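Local coordinates for protein folylpolyglutamate synthase/dihydrofolate synthase (PDB 1O5Z) that probably joins L-glutamate to dihydropteroate and to tetrahydrofolate polyglutamates at the expense of ATP, as a folylpolyglutamate synthase and dihydrofolate synthase, at residues Phe308-Ile319 / Leu332-Phe340; Val373-Met381 / Gly419-Val427. All blocks are in the same frame, centred on the assembly; numbering follows the deposited sequence.

Contact 1: Phe308-Ile319 / Leu332-Phe340; sequences FEILEKNGKMYI and LVRSLKLYF
Phe308 and Leu332 bring the two backbones closest, 7.1 Å between their CA atoms, where a beta hairpin closed by a type I' turn from Lys313 to Lys316 lies against the last turns of a helix. The Phe308 ring is sandwiched. Ser335 CB sits over the centre of one face, 3.6 Å from the ring centroid and only 12° off its normal, a CH-pi contact, while Ile310 CD1, two residues further along, lies over the opposite face, toward the rim. At the ring's edge, Phe308 CD1 meets Leu332 CD1 at 3.6 Å, and on the other flank Phe308 CE2 meets Tyr339 CD1, also at 3.6 Å. With CG anti to the backbone N (chi1 -163°), Phe308 carries its ring out to the helix between these two neighbours.

Phe340, the first residue past the helix, points its ring edge-on at Met317 and Ile310 of the hairpin. Ile319 CD1 covers one face of its ring, 4.2 Å from the centroid, and Met317 SD comes in at the edge, 4.0 Å from Phe340 CE1, a Met-aromatic contact. The Tyr339 hydroxyl is hydrogen-bonded to Asn250 and Gly269. Strand 316-320 pairs with strand 414-418, whose Val416 touches Ile319, Leu332 and Leu336, so helix 326-339 packs on a face of the six-stranded sheet, near its 309-313 end.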
loop_
_atom_site.group_PDB
_atom_site.type_symbol
_atom_site.label_atom_id
_atom_site.label_comp_id
_atom_site.label_asym_id
_atom_site.label_seq_id
_atom_site.Cartn_x
_atom_site.Cartn_y
_atom_site.Cartn_z
ATOM N N PHE A 308 -0.543 -9.813 3.876
ATOM C CA PHE A 308 0.034 -10.982 4.574
ATOM C C PHE A 308 0.525 -10.530 5.890
ATOM O O PHE A 308 1.694 -10.718 6.257
ATOM C CB PHE A 308 1.136 -11.728 3.803
ATOM C CG PHE A 308 1.398 -13.112 4.360
ATOM C CD1 PHE A 308 0.419 -14.088 4.301
ATOM C CD2 PHE A 308 2.592 -13.417 4.991
ATOM C CE1 PHE A 308 0.636 -15.336 4.816
ATOM C CE2 PHE A 308 2.796 -14.680 5.511
ATOM C CZ PHE A 308 1.792 -15.625 5.439
ATOM N N GLU A 309 -0.439 -9.922 6.565
ATOM C CA GLU A 309 -0.270 -9.345 7.855
ATOM C C GLU A 309 -0.722 -10.371 8.848
ATOM O O GLU A 309 -1.856 -10.830 8.769
ATOM C CB GLU A 309 -1.180 -8.121 8.006
ATOM C CG GLU A 309 -0.573 -7.117 8.914
ATOM C CD GLU A 309 -1.537 -6.079 9.359
ATOM O OE1 GLU A 309 -2.544 -5.862 8.653
ATOM O OE2 GLU A 309 -1.269 -5.500 10.426
ATOM N N ILE A 310 0.145 -10.717 9.781
ATOM C CA ILE A 310 -0.227 -11.619 10.846
ATOM C C ILE A 310 -0.325 -10.824 12.123
ATOM O O ILE A 310 0.644 -10.190 12.508
ATOM C CB ILE A 310 0.828 -12.767 11.001
ATOM C CG1 ILE A 310 0.794 -13.696 9.789
ATOM C CG2 ILE A 310 0.553 -13.583 12.270
ATOM C CD1 ILE A 310 1.758 -13.353 8.813
ATOM N N LEU A 311 -1.472 -10.897 12.786
ATOM C CA LEU A 311 -1.729 -10.232 14.037
ATOM C C LEU A 311 -2.066 -11.276 15.083
ATOM O O LEU A 311 -3.045 -11.977 14.932
ATOM C CB LEU A 311 -2.954 -9.321 13.917
ATOM C CG LEU A 311 -2.849 -7.815 13.737
ATOM C CD1 LEU A 311 -4.261 -7.223 13.883
ATOM C CD2 LEU A 311 -1.894 -7.149 14.728
ATOM N N GLU A 312 -1.270 -11.372 16.139
ATOM C CA GLU A 312 -1.622 -12.168 17.301
ATOM C C GLU A 312 -2.519 -11.308 18.160
ATOM O O GLU A 312 -2.136 -10.226 18.594
ATOM C CB GLU A 312 -0.412 -12.583 18.128
ATOM C CG GLU A 312 0.004 -14.026 17.920
ATOM C CD GLU A 312 0.247 -14.805 19.224
ATOM O OE1 GLU A 312 0.612 -14.165 20.255
ATOM O OE2 GLU A 312 0.080 -16.069 19.216
ATOM N N LYS A 313 -3.723 -11.799 18.409
ATOM C CA LYS A 313 -4.684 -11.096 19.238
ATOM C C LYS A 313 -5.170 -12.135 20.224
ATOM O O LYS A 313 -5.699 -13.171 19.832
ATOM C CB LYS A 313 -5.820 -10.540 18.357
ATOM C CG LYS A 313 -6.949 -9.879 19.108
ATOM C CD LYS A 313 -6.866 -8.369 19.116
ATOM C CE LYS A 313 -6.093 -7.796 20.287
ATOM N NZ LYS A 313 -6.598 -6.420 20.649
ATOM N N ASN A 314 -4.924 -11.882 21.499
ATOM C CA ASN A 314 -5.470 -12.703 22.563
ATOM C C ASN A 314 -5.008 -14.137 22.447
ATOM O O ASN A 314 -5.745 -15.055 22.791
ATOM C CB ASN A 314 -7.020 -12.605 22.596
ATOM C CG ASN A 314 -7.516 -11.175 22.881
ATOM O OD1 ASN A 314 -6.874 -10.427 23.629
ATOM N ND2 ASN A 314 -8.642 -10.794 22.292
ATOM N N GLY A 315 -3.781 -14.332 21.968
ATOM C CA GLY A 315 -3.221 -15.685 21.804
ATOM C C GLY A 315 -3.490 -16.311 20.437
ATOM O O GLY A 315 -2.798 -17.235 20.033
ATOM N N LYS A 316 -4.477 -15.802 19.710
ATOM C CA LYS A 316 -4.840 -16.381 18.437
ATOM C C LYS A 316 -4.198 -15.597 17.318
ATOM O O LYS A 316 -4.102 -14.379 17.414
ATOM C CB LYS A 316 -6.354 -16.398 18.231
ATOM C CG LYS A 316 -6.758 -17.409 17.116
ATOM C CD LYS A 316 -7.982 -16.984 16.298
ATOM C CE LYS A 316 -9.200 -16.847 17.213
ATOM N NZ LYS A 316 -10.435 -16.490 16.529
ATOM N N MET A 317 -3.751 -16.310 16.270
ATOM C CA MET A 317 -3.175 -15.682 15.096
ATOM C C MET A 317 -4.222 -15.480 14.076
ATOM O O MET A 317 -5.040 -16.366 13.860
ATOM C CB MET A 317 -2.149 -16.536 14.415
ATOM C CG MET A 317 -1.107 -16.999 15.288
ATOM S SD MET A 317 0.453 -16.858 14.409
ATOM C CE MET A 317 0.810 -15.164 14.954
ATOM N N TYR A 318 -4.116 -14.332 13.420
ATOM C CA TYR A 318 -4.898 -13.969 12.256
ATOM C C TYR A 318 -3.977 -13.650 11.104
ATOM O O TYR A 318 -3.053 -12.883 11.253
ATOM C CB TYR A 318 -5.722 -12.739 12.559
ATOM C CG TYR A 318 -6.746 -13.020 13.587
ATOM C CD1 TYR A 318 -6.493 -12.784 14.927
ATOM C CD2 TYR A 318 -7.953 -13.543 13.221
ATOM C CE1 TYR A 318 -7.428 -13.083 15.875
ATOM C CE2 TYR A 318 -8.914 -13.845 14.159
ATOM C CZ TYR A 318 -8.656 -13.609 15.476
ATOM O OH TYR A 318 -9.615 -13.943 16.385
ATOM N N ILE A 319 -4.238 -14.248 9.953
ATOM C CA ILE A 319 -3.528 -13.916 8.738
ATOM C C ILE A 319 -4.493 -13.050 7.941
ATOM O O ILE A 319 -5.471 -13.539 7.413
ATOM C CB ILE A 319 -3.102 -15.181 7.980
ATOM C CG1 ILE A 319 -2.208 -16.058 8.875
ATOM C CG2 ILE A 319 -2.302 -14.798 6.730
ATOM C CD1 ILE A 319 -2.906 -17.122 9.739
ATOM N N LEU A 332 -1.088 -15.921 -1.567
ATOM C CA LEU A 332 -1.386 -16.086 -0.180
ATOM C C LEU A 332 -0.996 -17.490 0.231
ATOM O O LEU A 332 -0.331 -17.671 1.217
ATOM C CB LEU A 332 -2.875 -15.820 0.095
ATOM C CG LEU A 332 -3.296 -16.124 1.531
ATOM C CD1 LEU A 332 -2.434 -15.250 2.455
ATOM C CD2 LEU A 332 -4.745 -15.870 1.753
ATOM N N VAL A 333 -1.400 -18.469 -0.565
ATOM C CA VAL A 333 -1.243 -19.862 -0.228
ATOM C C VAL A 333 0.211 -20.242 -0.176
ATOM O O VAL A 333 0.610 -21.058 0.639
ATOM C CB VAL A 333 -1.955 -20.741 -1.275
ATOM C CG1 VAL A 333 -1.501 -22.200 -1.174
ATOM C CG2 VAL A 333 -3.476 -20.624 -1.168
ATOM N N ARG A 334 0.989 -19.672 -1.090
ATOM C CA ARG A 334 2.441 -19.809 -1.105
ATOM C C ARG A 334 3.036 -19.301 0.188
ATOM O O ARG A 334 3.859 -19.943 0.812
ATOM C CB ARG A 334 3.037 -18.982 -2.231
ATOM C CG ARG A 334 2.648 -19.458 -3.590
ATOM C CD ARG A 334 3.685 -19.198 -4.676
ATOM N NE ARG A 334 3.417 -20.091 -5.805
ATOM C CZ ARG A 334 2.599 -19.823 -6.823
ATOM N NH1 ARG A 334 1.971 -18.646 -6.880
ATOM N NH2 ARG A 334 2.418 -20.730 -7.793
ATOM N N SER A 335 2.633 -18.112 0.562
ATOM C CA SER A 335 3.057 -17.525 1.824
ATOM C C SER A 335 2.645 -18.347 3.056
ATOM O O SER A 335 3.452 -18.570 3.951
ATOM C CB SER A 335 2.531 -16.088 1.897
ATOM O OG SER A 335 3.327 -15.292 1.023
ATOM N N LEU A 336 1.402 -18.824 3.072
ATOM C CA LEU A 336 0.938 -19.791 4.081
ATOM C C LEU A 336 1.763 -21.050 4.204
ATOM O O LEU A 336 1.930 -21.551 5.299
ATOM C CB LEU A 336 -0.499 -20.204 3.826
ATOM C CG LEU A 336 -1.508 -19.120 4.081
ATOM C CD1 LEU A 336 -2.770 -19.534 3.461
ATOM C CD2 LEU A 336 -1.683 -18.890 5.586
ATOM N N LYS A 337 2.269 -21.582 3.097
ATOM C CA LYS A 337 3.037 -22.812 3.143
ATOM C C LYS A 337 4.424 -22.595 3.778
ATOM O O LYS A 337 5.063 -23.538 4.290
ATOM C CB LYS A 337 3.153 -23.430 1.737
ATOM C CG LYS A 337 1.831 -23.852 1.028
ATOM C CD LYS A 337 2.080 -25.103 0.106
ATOM C CE LYS A 337 1.141 -25.255 -1.151
ATOM N NZ LYS A 337 -0.333 -25.138 -0.870
ATOM N N LEU A 338 4.891 -21.356 3.747
ATOM C CA LEU A 338 6.196 -21.038 4.295
ATOM C C LEU A 338 6.149 -20.892 5.789
ATOM O O LEU A 338 7.026 -21.349 6.484
ATOM C CB LEU A 338 6.713 -19.728 3.734
ATOM C CG LEU A 338 7.357 -19.767 2.362
ATOM C CD1 LEU A 338 7.733 -18.358 1.989
ATOM C CD2 LEU A 338 8.582 -20.694 2.333
ATOM N N TYR A 339 5.127 -20.233 6.278
ATOM C CA TYR A 339 5.117 -19.808 7.648
ATOM C C TYR A 339 4.224 -20.666 8.530
ATOM O O TYR A 339 4.295 -20.568 9.752
ATOM C CB TYR A 339 4.661 -18.346 7.706
ATOM C CG TYR A 339 5.711 -17.365 7.195
ATOM C CD1 TYR A 339 5.615 -16.796 5.938
ATOM C CD2 TYR A 339 6.794 -16.995 7.981
ATOM C CE1 TYR A 339 6.564 -15.886 5.487
ATOM C CE2 TYR A 339 7.736 -16.102 7.529
ATOM C CZ TYR A 339 7.619 -15.545 6.286
ATOM O OH TYR A 339 8.565 -14.657 5.827
ATOM N N PHE A 340 3.380 -21.502 7.927
ATOM C CA PHE A 340 2.371 -22.272 8.688
ATOM C C PHE A 340 2.343 -23.729 8.317
ATOM O O PHE A 340 1.315 -24.375 8.421
ATOM C CB PHE A 340 1.002 -21.650 8.474
ATOM C CG PHE A 340 0.900 -20.300 9.071
ATOM C CD1 PHE A 340 0.637 -20.156 10.431
ATOM C CD2 PHE A 340 1.154 -19.171 8.312
ATOM C CE1 PHE A 340 0.560 -18.884 11.012
ATOM C CE2 PHE A 340 1.084 -17.921 8.875
ATOM C CZ PHE A 340 0.777 -17.768 10.234
#

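Contact 2: Val373-Met381 / Gly419-Val427. With SO4 (sulfate ion), chain D; SO4 (sulfate ion), chain E.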
loop_
_atom_site.group_PDB
_atom_site.type_symbol
_atom_site.label_atom_id
_atom_site.label_comp_id
_atom_site.label_asym_id
_atom_site.label_seq_id
_atom_site.Cartn_x
_atom_site.Cartn_y
_atom_site.Cartn_z
ATOM N N VAL A 373 -17.568 -19.144 5.176
ATOM C CA VAL A 373 -17.887 -18.118 4.228
ATOM C C VAL A 373 -18.667 -17.095 5.037
ATOM O O VAL A 373 -19.534 -17.440 5.844
ATOM C CB VAL A 373 -18.789 -18.657 3.086
ATOM C CG1 VAL A 373 -19.062 -17.573 2.060
ATOM C CG2 VAL A 373 -18.136 -19.885 2.413
ATOM N N THR A 374 -18.376 -15.835 4.786
ATOM C CA THR A 374 -18.996 -14.738 5.522
ATOM C C THR A 374 -19.406 -13.662 4.558
ATOM O O THR A 374 -19.031 -13.718 3.390
ATOM C CB THR A 374 -18.005 -14.221 6.567
ATOM O OG1 THR A 374 -18.711 -13.404 7.475
ATOM C CG2 THR A 374 -16.917 -13.338 5.977
ATOM N N ARG A 375 -20.213 -12.714 4.998
ATOM C CA ARG A 375 -20.587 -11.595 4.105
ATOM C C ARG A 375 -19.613 -10.430 4.160
ATOM O O ARG A 375 -19.411 -9.879 5.212
ATOM C CB ARG A 375 -21.933 -11.014 4.481
ATOM C CG ARG A 375 -23.035 -11.920 4.351
ATOM C CD ARG A 375 -24.299 -11.229 4.578
ATOM N NE ARG A 375 -24.575 -10.312 3.487
ATOM C CZ ARG A 375 -25.372 -10.589 2.468
ATOM N NH1 ARG A 375 -25.971 -11.769 2.384
ATOM N NH2 ARG A 375 -25.555 -9.685 1.519
ATOM N N VAL A 376 -19.062 -10.012 3.023
ATOM C CA VAL A 376 -18.354 -8.741 2.958
ATOM C C VAL A 376 -19.243 -7.594 3.465
ATOM O O VAL A 376 -20.382 -7.408 3.016
ATOM C CB VAL A 376 -17.879 -8.424 1.556
ATOM C CG1 VAL A 376 -17.150 -7.092 1.545
ATOM C CG2 VAL A 376 -16.965 -9.536 1.024
ATOM N N PRO A 377 -18.717 -6.856 4.441
ATOM C CA PRO A 377 -19.433 -5.764 5.082
ATOM C C PRO A 377 -19.325 -4.501 4.200
ATOM O O PRO A 377 -18.303 -3.695 4.260
ATOM C CB PRO A 377 -18.685 -5.607 6.408
ATOM C CG PRO A 377 -17.305 -5.942 6.082
ATOM C CD PRO A 377 -17.377 -7.040 5.050
ATOM N N SER A 378 -20.337 -4.387 3.341
ATOM C CA SER A 378 -20.361 -3.395 2.287
ATOM C C SER A 378 -21.689 -3.550 1.598
ATOM O O SER A 378 -22.124 -4.676 1.338
ATOM C CB SER A 378 -19.240 -3.626 1.277
ATOM O OG SER A 378 -19.372 -2.744 0.185
ATOM N N PRO A 379 -22.331 -2.429 1.284
ATOM C CA PRO A 379 -23.567 -2.467 0.515
ATOM C C PRO A 379 -23.343 -3.000 -0.893
ATOM O O PRO A 379 -24.304 -3.339 -1.582
ATOM C CB PRO A 379 -24.030 -0.988 0.482
ATOM C CG PRO A 379 -23.179 -0.257 1.517
ATOM C CD PRO A 379 -21.918 -1.048 1.612
ATOM N N ARG A 380 -22.080 -3.033 -1.309
ATOM C CA ARG A 380 -21.666 -3.662 -2.560
ATOM C C ARG A 380 -21.806 -5.189 -2.557
ATOM O O ARG A 380 -21.849 -5.784 -3.627
ATOM C CB ARG A 380 -20.218 -3.255 -2.926
ATOM C CG ARG A 380 -20.129 -2.132 -3.993
ATOM C CD ARG A 380 -18.918 -1.154 -3.873
ATOM N NE ARG A 380 -17.614 -1.777 -3.575
ATOM C CZ ARG A 380 -16.877 -2.470 -4.466
ATOM N NH1 ARG A 380 -17.330 -2.651 -5.721
ATOM N NH2 ARG A 380 -15.687 -3.000 -4.112
ATOM N N MET A 381 -21.893 -5.821 -1.387
ATOM C CA MET A 381 -21.970 -7.290 -1.319
ATOM C C MET A 381 -23.299 -7.838 -1.827
ATOM O O MET A 381 -24.307 -7.632 -1.184
ATOM C CB MET A 381 -21.720 -7.790 0.118
ATOM C CG MET A 381 -22.033 -9.282 0.373
ATOM S SD MET A 381 -20.822 -10.356 -0.417
ATOM C CE MET A 381 -21.782 -11.840 -0.648
ATOM N N GLY A 419 -10.361 -12.588 0.831
ATOM C CA GLY A 419 -11.421 -12.571 -0.179
ATOM C C GLY A 419 -11.734 -11.188 -0.682
ATOM O O GLY A 419 -12.183 -11.031 -1.806
ATOM N N SER A 420 -11.465 -10.189 0.154
ATOM C CA SER A 420 -11.974 -8.834 -0.016
ATOM C C SER A 420 -11.193 -7.907 0.884
ATOM O O SER A 420 -11.026 -8.204 2.042
ATOM C CB SER A 420 -13.441 -8.787 0.395
ATOM O OG SER A 420 -13.897 -7.470 0.638
ATOM N N LEU A 421 -10.701 -6.802 0.325
ATOM C CA LEU A 421 -10.065 -5.717 1.069
ATOM C C LEU A 421 -10.990 -5.031 2.062
ATOM O O LEU A 421 -10.574 -4.696 3.154
ATOM C CB LEU A 421 -9.554 -4.692 0.083
ATOM C CG LEU A 421 -8.317 -5.177 -0.696
ATOM C CD1 LEU A 421 -7.944 -4.229 -1.788
ATOM C CD2 LEU A 421 -7.139 -5.302 0.258
ATOM N N PHE A 422 -12.243 -4.797 1.659
ATOM C CA PHE A 422 -13.311 -4.351 2.577
ATOM C C PHE A 422 -13.391 -5.276 3.782
ATOM O O PHE A 422 -13.339 -4.824 4.900
ATOM C CB PHE A 422 -14.662 -4.375 1.893
ATOM C CG PHE A 422 -14.990 -3.145 1.174
ATOM C CD1 PHE A 422 -15.234 -3.160 -0.208
ATOM C CD2 PHE A 422 -15.091 -1.946 1.848
ATOM C CE1 PHE A 422 -15.566 -1.970 -0.926
ATOM C CE2 PHE A 422 -15.415 -0.733 1.143
ATOM C CZ PHE A 422 -15.666 -0.755 -0.249
ATOM N N LEU A 423 -13.530 -6.570 3.532
ATOM C CA LEU A 423 -13.562 -7.545 4.610
ATOM C C LEU A 423 -12.316 -7.442 5.506
ATOM O O LEU A 423 -12.408 -7.343 6.740
ATOM C CB LEU A 423 -13.664 -8.959 4.052
ATOM C CG LEU A 423 -13.595 -10.049 5.121
ATOM C CD1 LEU A 423 -14.855 -9.972 6.038
ATOM C CD2 LEU A 423 -13.449 -11.380 4.493
ATOM N N VAL A 424 -11.140 -7.486 4.906
ATOM C CA VAL A 424 -9.936 -7.422 5.719
ATOM C C VAL A 424 -9.810 -6.104 6.527
ATOM O O VAL A 424 -9.456 -6.122 7.685
ATOM C CB VAL A 424 -8.710 -7.690 4.883
ATOM C CG1 VAL A 424 -7.473 -7.482 5.707
ATOM C CG2 VAL A 424 -8.765 -9.144 4.350
ATOM N N GLY A 425 -10.106 -4.969 5.930
ATOM C CA GLY A 425 -9.959 -3.723 6.622
ATOM C C GLY A 425 -10.931 -3.635 7.760
ATOM O O GLY A 425 -10.619 -3.062 8.791
ATOM N N TYR A 426 -12.114 -4.199 7.577
ATOM C CA TYR A 426 -13.157 -4.184 8.588
ATOM C C TYR A 426 -12.819 -5.016 9.800
ATOM O O TYR A 426 -12.935 -4.589 10.928
ATOM C CB TYR A 426 -14.416 -4.723 7.943
ATOM C CG TYR A 426 -15.673 -4.727 8.803
ATOM C CD1 TYR A 426 -16.478 -3.589 8.946
ATOM C CD2 TYR A 426 -16.082 -5.902 9.429
ATOM C CE1 TYR A 426 -17.618 -3.654 9.693
ATOM C CE2 TYR A 426 -17.194 -5.951 10.182
ATOM C CZ TYR A 426 -17.962 -4.845 10.309
ATOM O OH TYR A 426 -19.085 -4.997 11.067
ATOM N N VAL A 427 -12.395 -6.223 9.545
ATOM C CA VAL A 427 -11.937 -7.132 10.602
ATOM C C VAL A 427 -10.666 -6.660 11.318
ATOM O O VAL A 427 -10.535 -6.779 12.513
ATOM C CB VAL A 427 -11.714 -8.523 9.992
ATOM C CG1 VAL A 427 -10.966 -9.448 10.963
ATOM C CG2 VAL A 427 -13.073 -9.110 9.573
HETATM S S SO4 D . -12.896 -5.824 -2.405
HETATM O O1 SO4 D . -13.854 -6.884 -2.172
HETATM O O2 SO4 D . -13.241 -5.064 -3.595
HETATM O O3 SO4 D . -12.921 -4.886 -1.301
HETATM O O4 SO4 D . -11.576 -6.449 -2.524
HETATM S S SO4 E . -27.561 -11.500 -1.252
HETATM O O1 SO4 E . -26.132 -11.717 -0.992
HETATM O O2 SO4 E . -28.243 -12.293 -0.217
HETATM O O3 SO4 E . -27.890 -12.136 -2.534
HETATM O O4 SO4 E . -27.788 -10.038 -1.297
#
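Pro377 and Phe422 bury the largest areas where the loop after strand 370-373 passes the N-terminal end of helix 421-433, in the C-terminal domain of the Mur ligase type. Pro377 lays CG over one face of the Tyr426 ring, 3.7 Å from the centroid, a CH-pi contact, and its CD rests against Leu423 CD1 at 4.0 Å. Tyr426 turns its CG anti to the backbone N (chi1 -177°), which brings the ring beneath the proline; Trp440 meets that ring edge-to-face. With alanine in place of Tyr426, Pro377 is likely to lose the aromatic face it rests on and Trp440 its edge-to-face partner.

Leu423 also reaches Thr374 tip to tip, CD1 to CG2. Phe422 has Ser378 OG over one face and Arg380 NH2 at its edge, 3.4 Å from CE1, with the guanidinium and ring planes 51° apart. Val376 CG1 fills in against Phe422 CB.

A sulfate, probably from the crystallisation liquor, sits at the helix start, where Leu421 N and Phe422 N each donate to it. Ser420 is the N-cap: its OG donates to sulfate O1 at 2.9 Å and accepts from Leu423 N at 3.1 Å, the latter bond almost straight at 177°.

Overall arrangement
Both contacts belong to the C-terminal, Mur ligase-type glutamate ligase domain, and they come in series along the chain: contact 1 closes before contact 2 opens. Their centres are about 19 Å apart and their nearest atoms about 6 Å, without touching. What joins them is the six-stranded mixed sheet. Contact 1 takes in its outermost hairpin, 309-313 and 316-320; contact 2 begins at the end of strand 370-373 and just after strand 414-418, which pairs with strand 316-320. Helix 421-433 of contact 2 also reaches the hairpin, through Leu431 on Tyr318 and a salt bridge from Arg428 to Glu309. Helix 326-339 and helix 421-433 are thus both tied to the same end of one sheet.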